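Local atomic coordinates of ficolin-3 (Homo sapiens, PDB entry 2J5Z), a protein that binds carbohydrate such as galactose through its fibrinogen-like domain and, as a collagen-containing lectin, probably recognises foreign or altered surfaces in innate immunity. Residues 106-111 against 205-210; 113-118 against 201-206; 183-188 against 216-221. All blocks are in the same frame, centred on the assembly; numbering follows the deposited sequence.

Contact 1 of 3, residues 106-111 against 205-210; sequences EDFNGN and SGRGVG. With GAL (beta-D-galactopyranose), chain E.
An Asx turn at Asp107, set in the beta hairpin between strands 101-106 and 112-122, meets Arg207 of the loop that carries Val209 into the galactose pocket. The touch is slight and lies at the surface: Asp107 CB rests 3.9 Å from Arg207 CD, so methylene packs on methylene. The carboxylate is busy inside its own turn. With CG between the backbone N and the carbonyl carbon (chi1 65°), OD1 swings back over the type I turn 107-110 and accepts from Asn109 N at 2.9 Å and Asn111 N at 3.0 Å. These donors reach OD1 from opposite faces of the carboxylate plane, 52° and 38° out of it. Aspartate suits the place because its short side chain returns to its own backbone, and at Gly110, with positive phi, a CB would press on the carbonyl oxygen of Asn109. Arg207 bends at chi3, and its NH2 comes to the edge of the Phe108 ring, 4.3 Å from CE2; its polar grip lies beyond, in a salt bridge to Glu193 and a hydrogen bond to Pro212 O. Farther along, CG1 and CG2 of Val209 each stand 3.0 Å from galactose O3. Asp107 OD2 and Arg207 NE remain 5.3 Å apart, so at most a long-range attraction acts between these opposite charges, while direct contact is left to the two methylenes and to a guanidinium nitrogen at the ring edge.

Contact 2 of 3, residues 113-118 against 201-206; sequences TFAHYA and IDWASG
Buried aromatic packing joins the central sheet to the long loop that runs between helix 167-171 and strand 215-220: Ala115 and Tyr117 of strand 112-122 receive the indole of Trp203. The two strand residues are two apart, so their side chains leave the same face of the sheet, and both meet the six-membered part of the indole. Ala115 CB lies 3.7 Å from Trp203 CZ2, a small methyl that leaves room for the broad ring to settle near the strand. From the opposite direction to Trp203 comes Tyr117, whose OH stands 3.6 Å from the same CZ2. Trp203 CH2 sits near the plane of the phenol ring, at its edge, 4.4 Å from Tyr117 CE2. CG of Trp203 is anti to the backbone N (chi1 -167°), which extends the indole from its loop toward the strand. Val103 and Leu105 of strand 101-106 add further apolar contacts to the indole. Both polar groups of the pair find partners in one neighbouring loop: Trp203 NE1 is hydrogen-bonded to Gly142 O, and Tyr117 OH to Asp143 OD1. Tryptophan and tyrosine therefore suit this buried place, since each offers a large apolar surface for packing yet has its polar atom satisfied; the NE1 bond helps to fix how the indole is turned, while the Tyr117 bond holds the position of its hydroxyl.

Contact 3 of 3, residues 183-188 against 216-221; sequences SNLNGR and VRMMLR
In this fibrinogen-like domain, a type I beta turn from Asn184 to Gly187 lays Leu185 on the C-terminal strand 215-220 of the antiparallel sheet. The contact lies deep inside the chain, its centre about 4 Å from the chain's centre, and what passes directly between the segments is apolar packing. Leu185, the second residue of the turn, has CG anti to the carbonyl carbon (chi1 -59°), which carries its forked end over the strand. There it meets Val216 and Met218, alternate residues whose side chains leave the same face. Both leucine methyls take part: CD2 approaches Val216 CG1 at 4.1 Å and CG2 at 4.2 Å, while CD1 reaches onward to Met218, 4.1 Å from Met218 CG. A branched leucine suits a place where two neighbours must be met at once; valine keeps its bulk close to the strand, and methionine brings a flexible chain, bent at chi3. Val103 and Leu105 of strand 101-106 lie against Leu185 too.

Hydrogen bonds shape the turn itself. Gly187 N donates to Asn184 O at 3.0 Å, closing it. Glycine fits there because a CB would run into Asn184 ND2. The side-chain amide of Asn184 is held at OD1 by Tyr177 OH and at ND2 by Gly200 O, and Arg58 NH1 binds the carbonyl oxygens of both Leu185 and Gly187, so polar groups of this buried turn are paired.

Charge is kept to the other face of the strand, where Arg217, pointing away from the turn, makes salt bridges with Asp44 and Glu104. On the packed face, Leu185 CD1 touches both neighbours, 3.6 Å from Val216 CG1 and 4.0 Å from Met218 SD.

Along the chain the first segments come in the order 106-111, 113-118 and 183-188, and the partners 201-206, 205-210 and 216-221 follow, so contact 3 alternates with both others. Contacts 1 and 2 share Ser205 and Gly206, with centres 10 Å apart; Asp202 OD2 of contact 2 probably accepts from Gly210 N of contact 1. The centres of contacts 2 and 3 are 9 Å apart; both reach the same antiparallel sheet and touch, through Ile201 against Val216 and Trp203 against Ser183. Contacts 1 and 3, with centres 13 Å apart, do not meet. Together they tie the loop region bearing the galactose pocket to the sheet, from the buried face of strand 215-220 out to the surface.

Contact 1 of 3, residues 106-111 against 205-210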
loop_
_atom_site.group_PDB
_atom_site.type_symbol
_atom_site.label_atom_id
_atom_site.label_comp_id
_atom_site.label_asym_id
_atom_site.label_seq_id
_atom_site.Cartn_x
_atom_site.Cartn_y
_atom_site.Cartn_z
ATOM N N GLU A 106 -16.913 12.123 1.220
ATOM C CA GLU A 106 -16.774 12.554 -0.168
ATOM C C GLU A 106 -17.887 11.961 -1.009
ATOM O O GLU A 106 -18.086 10.754 -1.008
ATOM C CB GLU A 106 -15.410 12.157 -0.729
ATOM C CG GLU A 106 -15.157 12.713 -2.124
ATOM C CD GLU A 106 -13.809 12.313 -2.675
ATOM O OE1 GLU A 106 -12.789 12.515 -1.980
ATOM O OE2 GLU A 106 -13.769 11.798 -3.812
ATOM N N ASP A 107 -18.630 12.815 -1.709
ATOM C CA ASP A 107 -19.712 12.338 -2.554
ATOM C C ASP A 107 -19.178 11.960 -3.934
ATOM O O ASP A 107 -17.972 12.043 -4.186
ATOM C CB ASP A 107 -20.868 13.360 -2.644
ATOM C CG ASP A 107 -20.469 14.667 -3.334
ATOM O OD1 ASP A 107 -19.464 14.697 -4.080
ATOM O OD2 ASP A 107 -21.180 15.684 -3.128
ATOM N N PHE A 108 -20.082 11.552 -4.815
ATOM C CA PHE A 108 -19.714 11.051 -6.140
ATOM C C PHE A 108 -19.266 12.149 -7.096
ATOM O O PHE A 108 -18.827 11.870 -8.211
ATOM C CB PHE A 108 -20.865 10.238 -6.727
ATOM C CG PHE A 108 -21.261 9.061 -5.879
ATOM C CD1 PHE A 108 -20.491 7.911 -5.868
ATOM C CD2 PHE A 108 -22.394 9.110 -5.084
ATOM C CE1 PHE A 108 -20.845 6.829 -5.092
ATOM C CE2 PHE A 108 -22.755 8.032 -4.303
ATOM C CZ PHE A 108 -21.978 6.886 -4.304
ATOM N N ASN A 109 -19.370 13.398 -6.659
ATOM C CA ASN A 109 -18.864 14.515 -7.439
ATOM C C ASN A 109 -17.438 14.849 -7.044
ATOM O O ASN A 109 -16.755 15.609 -7.727
ATOM C CB ASN A 109 -19.753 15.750 -7.262
ATOM C CG ASN A 109 -21.019 15.686 -8.092
ATOM O OD1 ASN A 109 -21.513 14.606 -8.428
ATOM N ND2 ASN A 109 -21.558 16.852 -8.424
ATOM N N GLY A 110 -16.986 14.275 -5.931
ATOM C CA GLY A 110 -15.673 14.604 -5.395
ATOM C C GLY A 110 -15.703 15.763 -4.415
ATOM O O GLY A 110 -14.654 16.244 -3.991
ATOM N N ASN A 111 -16.907 16.215 -4.063
ATOM C CA ASN A 111 -17.093 17.268 -3.062
ATOM C C ASN A 111 -16.797 16.714 -1.677
ATOM O O ASN A 111 -17.355 15.693 -1.291
ATOM C CB ASN A 111 -18.514 17.786 -3.098
ATOM N N SER A 205 -27.365 14.891 8.120
ATOM C CA SER A 205 -27.279 16.341 8.049
ATOM C C SER A 205 -26.500 16.827 6.833
ATOM O O SER A 205 -26.434 18.032 6.570
ATOM C CB SER A 205 -26.655 16.894 9.326
ATOM O OG SER A 205 -25.285 16.521 9.416
ATOM N N GLY A 206 -25.897 15.889 6.108
ATOM C CA GLY A 206 -25.204 16.201 4.868
ATOM C C GLY A 206 -26.135 15.954 3.700
ATOM O O GLY A 206 -26.896 16.842 3.316
ATOM N N ARG A 207 -26.094 14.740 3.150
ATOM C CA ARG A 207 -26.916 14.375 1.990
ATOM C C ARG A 207 -28.197 13.645 2.377
ATOM O O ARG A 207 -29.102 13.478 1.556
ATOM C CB ARG A 207 -26.102 13.543 0.986
ATOM C CG ARG A 207 -24.778 14.186 0.613
ATOM C CD ARG A 207 -24.172 13.641 -0.685
ATOM N NE ARG A 207 -24.544 12.259 -0.989
ATOM C CZ ARG A 207 -25.259 11.899 -2.053
ATOM N NH1 ARG A 207 -25.682 12.823 -2.908
ATOM N NH2 ARG A 207 -25.552 10.622 -2.269
ATOM N N GLY A 208 -28.278 13.205 3.626
ATOM C CA GLY A 208 -29.489 12.573 4.127
ATOM C C GLY A 208 -29.494 11.069 3.994
ATOM O O GLY A 208 -28.665 10.497 3.278
ATOM N N VAL A 209 -30.431 10.428 4.687
ATOM C CA VAL A 209 -30.607 8.984 4.614
ATOM C C VAL A 209 -30.902 8.574 3.174
ATOM O O VAL A 209 -31.570 9.306 2.441
ATOM C CB VAL A 209 -31.754 8.515 5.537
ATOM C CG1 VAL A 209 -31.917 7.016 5.479
ATOM C CG2 VAL A 209 -31.492 8.957 6.967
ATOM N N GLY A 210 -30.383 7.418 2.767
ATOM C CA GLY A 210 -30.662 6.886 1.434
ATOM C C GLY A 210 -29.858 7.545 0.329
ATOM O O GLY A 210 -30.025 7.219 -0.848
HETATM C C1 GAL E . -34.019 6.365 11.360
HETATM C C2 GAL E . -32.895 6.836 10.450
HETATM C C3 GAL E . -32.989 6.173 9.082
HETATM C C4 GAL E . -33.357 4.690 9.145
HETATM C C5 GAL E . -34.371 4.367 10.231
HETATM C C6 GAL E . -34.533 2.860 10.387
HETATM O O1 GAL E . -33.907 6.967 12.655
HETATM O O2 GAL E . -32.963 8.261 10.291
HETATM O O3 GAL E . -31.728 6.315 8.425
HETATM O O4 GAL E . -32.180 3.909 9.366
HETATM O O5 GAL E . -33.917 4.949 11.450
HETATM O O6 GAL E . -35.925 2.535 10.481
#

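Contact 2 of 3, residues 113-118 against 201-206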
loop_
_atom_site.group_PDB
_atom_site.type_symbol
_atom_site.label_atom_id
_atom_site.label_comp_id
_atom_site.label_asym_id
_atom_site.label_seq_id
_atom_site.Cartn_x
_atom_site.Cartn_y
_atom_site.Cartn_z
ATOM N N THR A 113 -16.782 17.081 2.479
ATOM C CA THR A 113 -17.358 17.756 3.650
ATOM C C THR A 113 -16.820 17.107 4.931
ATOM O O THR A 113 -16.279 15.998 4.891
ATOM C CB THR A 113 -18.909 17.739 3.657
ATOM O OG1 THR A 113 -19.390 16.401 3.509
ATOM C CG2 THR A 113 -19.491 18.622 2.523
ATOM N N PHE A 114 -16.951 17.801 6.058
ATOM C CA PHE A 114 -16.395 17.292 7.315
ATOM C C PHE A 114 -17.229 17.619 8.556
ATOM O O PHE A 114 -18.130 18.458 8.527
ATOM C CB PHE A 114 -14.982 17.779 7.501
ATOM N N ALA A 115 -16.901 16.921 9.645
ATOM C CA ALA A 115 -17.522 17.132 10.948
ATOM C C ALA A 115 -16.436 16.907 11.991
ATOM O O ALA A 115 -15.636 15.972 11.875
ATOM C CB ALA A 115 -18.681 16.169 11.158
ATOM N N HIS A 116 -16.402 17.778 12.986
ATOM C CA HIS A 116 -15.416 17.677 14.042
ATOM C C HIS A 116 -16.125 17.630 15.379
ATOM O O HIS A 116 -17.173 18.261 15.558
ATOM C CB HIS A 116 -14.450 18.856 13.987
ATOM C CG HIS A 116 -13.515 18.805 12.821
ATOM N ND1 HIS A 116 -13.942 18.966 11.520
ATOM C CD2 HIS A 116 -12.177 18.611 12.758
ATOM C CE1 HIS A 116 -12.905 18.864 10.707
ATOM N NE2 HIS A 116 -11.822 18.654 11.433
ATOM N N TYR A 117 -15.560 16.856 16.305
ATOM C CA TYR A 117 -16.109 16.749 17.665
ATOM C C TYR A 117 -14.943 16.846 18.640
ATOM O O TYR A 117 -13.862 16.313 18.377
ATOM C CB TYR A 117 -16.867 15.427 17.863
ATOM C CG TYR A 117 -18.060 15.292 16.947
ATOM C CD1 TYR A 117 -19.328 15.687 17.369
ATOM C CD2 TYR A 117 -17.919 14.782 15.650
ATOM C CE1 TYR A 117 -20.434 15.570 16.527
ATOM C CE2 TYR A 117 -19.017 14.677 14.795
ATOM C CZ TYR A 117 -20.267 15.077 15.240
ATOM O OH TYR A 117 -21.350 14.980 14.399
ATOM N N ALA A 118 -15.158 17.530 19.760
ATOM C CA ALA A 118 -14.070 17.860 20.672
ATOM C C ALA A 118 -13.345 16.637 21.232
ATOM O O ALA A 118 -12.118 16.660 21.405
ATOM C CB ALA A 118 -14.610 18.720 21.830
ATOM N N ILE A 201 -24.187 4.279 3.337
ATOM C CA ILE A 201 -23.157 5.055 4.042
ATOM C C ILE A 201 -23.636 6.504 4.090
ATOM O O ILE A 201 -23.297 7.324 3.230
ATOM C CB ILE A 201 -21.765 4.888 3.376
ATOM C CG1 ILE A 201 -21.381 3.406 3.381
ATOM C CG2 ILE A 201 -20.712 5.732 4.091
ATOM C CD1 ILE A 201 -20.170 3.045 2.521
ATOM N N ASP A 202 -24.457 6.780 5.101
ATOM C CA ASP A 202 -25.296 7.982 5.154
ATOM C C ASP A 202 -24.909 8.920 6.303
ATOM O O ASP A 202 -24.457 8.469 7.358
ATOM C CB ASP A 202 -26.762 7.592 5.347
ATOM C CG ASP A 202 -27.311 6.726 4.220
ATOM O OD1 ASP A 202 -26.715 6.701 3.126
ATOM O OD2 ASP A 202 -28.352 6.067 4.443
ATOM N N TRP A 203 -25.092 10.220 6.082
ATOM C CA TRP A 203 -24.885 11.257 7.101
ATOM C C TRP A 203 -26.078 12.211 6.983
ATOM O O TRP A 203 -26.108 13.052 6.086
ATOM C CB TRP A 203 -23.569 12.000 6.833
ATOM C CG TRP A 203 -23.050 12.891 7.968
ATOM C CD1 TRP A 203 -23.202 14.243 8.084
ATOM C CD2 TRP A 203 -22.280 12.476 9.116
ATOM N NE1 TRP A 203 -22.586 14.695 9.236
ATOM C CE2 TRP A 203 -22.024 13.629 9.888
ATOM C CE3 TRP A 203 -21.802 11.238 9.570
ATOM C CZ2 TRP A 203 -21.291 13.586 11.076
ATOM C CZ3 TRP A 203 -21.082 11.193 10.754
ATOM C CH2 TRP A 203 -20.831 12.357 11.493
ATOM N N ALA A 204 -27.062 12.053 7.866
ATOM C CA ALA A 204 -28.368 12.722 7.707
ATOM C C ALA A 204 -28.276 14.217 7.431
ATOM O O ALA A 204 -29.033 14.752 6.612
ATOM C CB ALA A 204 -29.265 12.461 8.908
ATOM N N SER A 205 -27.365 14.891 8.120
ATOM C CA SER A 205 -27.279 16.341 8.049
ATOM C C SER A 205 -26.500 16.827 6.833
ATOM O O SER A 205 -26.434 18.032 6.570
ATOM C CB SER A 205 -26.655 16.894 9.326
ATOM O OG SER A 205 -25.285 16.521 9.416
ATOM N N GLY A 206 -25.897 15.889 6.108
ATOM C CA GLY A 206 -25.204 16.201 4.868
ATOM C C GLY A 206 -26.135 15.954 3.700
ATOM O O GLY A 206 -26.896 16.842 3.316
#

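Contact 3 of 3, residues 183-188 against 216-221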
loop_
_atom_site.group_PDB
_atom_site.type_symbol
_atom_site.label_atom_id
_atom_site.label_comp_id
_atom_site.label_asym_id
_atom_site.label_seq_id
_atom_site.Cartn_x
_atom_site.Cartn_y
_atom_site.Cartn_z
ATOM N N SER A 183 -26.393 8.711 11.417
ATOM C CA SER A 183 -25.191 8.339 10.641
ATOM C C SER A 183 -25.010 6.821 10.608
ATOM O O SER A 183 -25.396 6.112 11.533
ATOM C CB SER A 183 -23.930 9.012 11.195
ATOM O OG SER A 183 -23.798 8.774 12.590
ATOM N N ASN A 184 -24.389 6.327 9.545
ATOM C CA ASN A 184 -24.324 4.893 9.301
ATOM C C ASN A 184 -23.113 4.591 8.421
ATOM O O ASN A 184 -23.239 3.973 7.356
ATOM C CB ASN A 184 -25.607 4.457 8.580
ATOM C CG ASN A 184 -25.752 2.964 8.480
ATOM O OD1 ASN A 184 -25.497 2.223 9.450
ATOM N ND2 ASN A 184 -26.211 2.493 7.302
ATOM N N LEU A 185 -21.941 5.033 8.858
ATOM C CA LEU A 185 -20.752 5.025 8.007
ATOM C C LEU A 185 -20.139 3.646 7.787
ATOM O O LEU A 185 -19.260 3.499 6.947
ATOM C CB LEU A 185 -19.687 5.994 8.531
ATOM C CG LEU A 185 -20.108 7.467 8.632
ATOM C CD1 LEU A 185 -18.942 8.303 9.144
ATOM C CD2 LEU A 185 -20.664 8.041 7.301
ATOM N N ASN A 186 -20.600 2.656 8.547
ATOM C CA ASN A 186 -20.179 1.265 8.358
ATOM C C ASN A 186 -21.272 0.525 7.599
ATOM O O ASN A 186 -21.369 -0.706 7.655
ATOM C CB ASN A 186 -19.916 0.573 9.696
ATOM C CG ASN A 186 -18.695 1.111 10.412
ATOM O OD1 ASN A 186 -17.786 1.658 9.785
ATOM N ND2 ASN A 186 -18.656 0.940 11.736
ATOM N N GLY A 187 -22.101 1.290 6.896
ATOM C CA GLY A 187 -23.233 0.704 6.181
ATOM C C GLY A 187 -22.807 0.097 4.858
ATOM O O GLY A 187 -21.622 0.067 4.531
ATOM N N ARG A 188 -23.783 -0.375 4.091
ATOM C CA ARG A 188 -23.513 -1.061 2.830
ATOM C C ARG A 188 -22.985 -0.139 1.734
ATOM O O ARG A 188 -23.528 0.934 1.480
ATOM C CB ARG A 188 -24.775 -1.785 2.353
ATOM C CG ARG A 188 -24.534 -2.739 1.213
ATOM C CD ARG A 188 -25.694 -3.732 1.109
ATOM N NE ARG A 188 -25.365 -4.837 0.222
ATOM C CZ ARG A 188 -26.232 -5.766 -0.154
ATOM N NH1 ARG A 188 -27.483 -5.720 0.289
ATOM N NH2 ARG A 188 -25.845 -6.735 -0.973
ATOM N N VAL A 216 -15.270 7.690 2.824
ATOM C CA VAL A 216 -15.426 8.196 4.184
ATOM C C VAL A 216 -14.156 7.883 4.963
ATOM O O VAL A 216 -13.534 6.856 4.720
ATOM C CB VAL A 216 -16.609 7.481 4.891
ATOM C CG1 VAL A 216 -16.710 7.917 6.346
ATOM C CG2 VAL A 216 -17.925 7.740 4.143
ATOM N N ARG A 217 -13.768 8.748 5.894
ATOM C CA ARG A 217 -12.731 8.380 6.871
ATOM C C ARG A 217 -13.159 8.875 8.233
ATOM O O ARG A 217 -13.810 9.909 8.322
ATOM C CB ARG A 217 -11.369 8.988 6.540
ATOM C CG ARG A 217 -10.784 8.596 5.183
ATOM C CD ARG A 217 -9.302 8.930 5.127
ATOM N NE ARG A 217 -9.003 10.353 5.263
ATOM C CZ ARG A 217 -7.767 10.823 5.380
ATOM N NH1 ARG A 217 -6.748 9.976 5.378
ATOM N NH2 ARG A 217 -7.536 12.122 5.488
ATOM N N MET A 218 -12.798 8.138 9.286
ATOM C CA MET A 218 -12.969 8.632 10.661
ATOM C C MET A 218 -11.611 8.622 11.339
ATOM O O MET A 218 -10.880 7.626 11.268
ATOM C CB MET A 218 -13.954 7.756 11.446
ATOM C CG MET A 218 -15.299 7.513 10.738
ATOM S SD MET A 218 -16.413 6.408 11.657
ATOM C CE MET A 218 -16.963 7.468 12.996
ATOM N N MET A 219 -11.263 9.712 12.018
ATOM C CA MET A 219 -9.894 9.852 12.482
ATOM C C MET A 219 -9.811 10.607 13.807
ATOM O O MET A 219 -10.678 11.424 14.111
ATOM C CB MET A 219 -9.049 10.545 11.401
ATOM C CG MET A 219 -9.682 11.802 10.821
ATOM S SD MET A 219 -9.282 12.130 9.060
ATOM C CE MET A 219 -7.555 12.446 9.209
ATOM N N LEU A 220 -8.769 10.313 14.581
ATOM C CA LEU A 220 -8.564 10.886 15.912
ATOM C C LEU A 220 -7.232 11.590 16.063
ATOM O O LEU A 220 -6.199 11.144 15.533
ATOM C CB LEU A 220 -8.581 9.761 16.962
ATOM C CG LEU A 220 -9.807 8.873 17.026
ATOM C CD1 LEU A 220 -9.571 7.761 18.043
ATOM C CD2 LEU A 220 -11.052 9.688 17.367
ATOM N N ARG A 221 -7.224 12.669 16.840
ATOM C CA ARG A 221 -5.966 13.324 17.160
ATOM C C ARG A 221 -5.988 13.921 18.566
ATOM O O ARG A 221 -6.922 14.635 18.946
ATOM C CB ARG A 221 -5.644 14.403 16.123
ATOM C CG ARG A 221 -4.357 15.164 16.409
ATOM C CD ARG A 221 -3.985 16.111 15.271
ATOM N NE ARG A 221 -4.862 17.282 15.180
ATOM C CZ ARG A 221 -4.719 18.246 14.272
ATOM N NH1 ARG A 221 -3.736 18.174 13.382
ATOM N NH2 ARG A 221 -5.553 19.282 14.249
ATOM O OXT ARG A 221 -5.061 13.713 19.345
#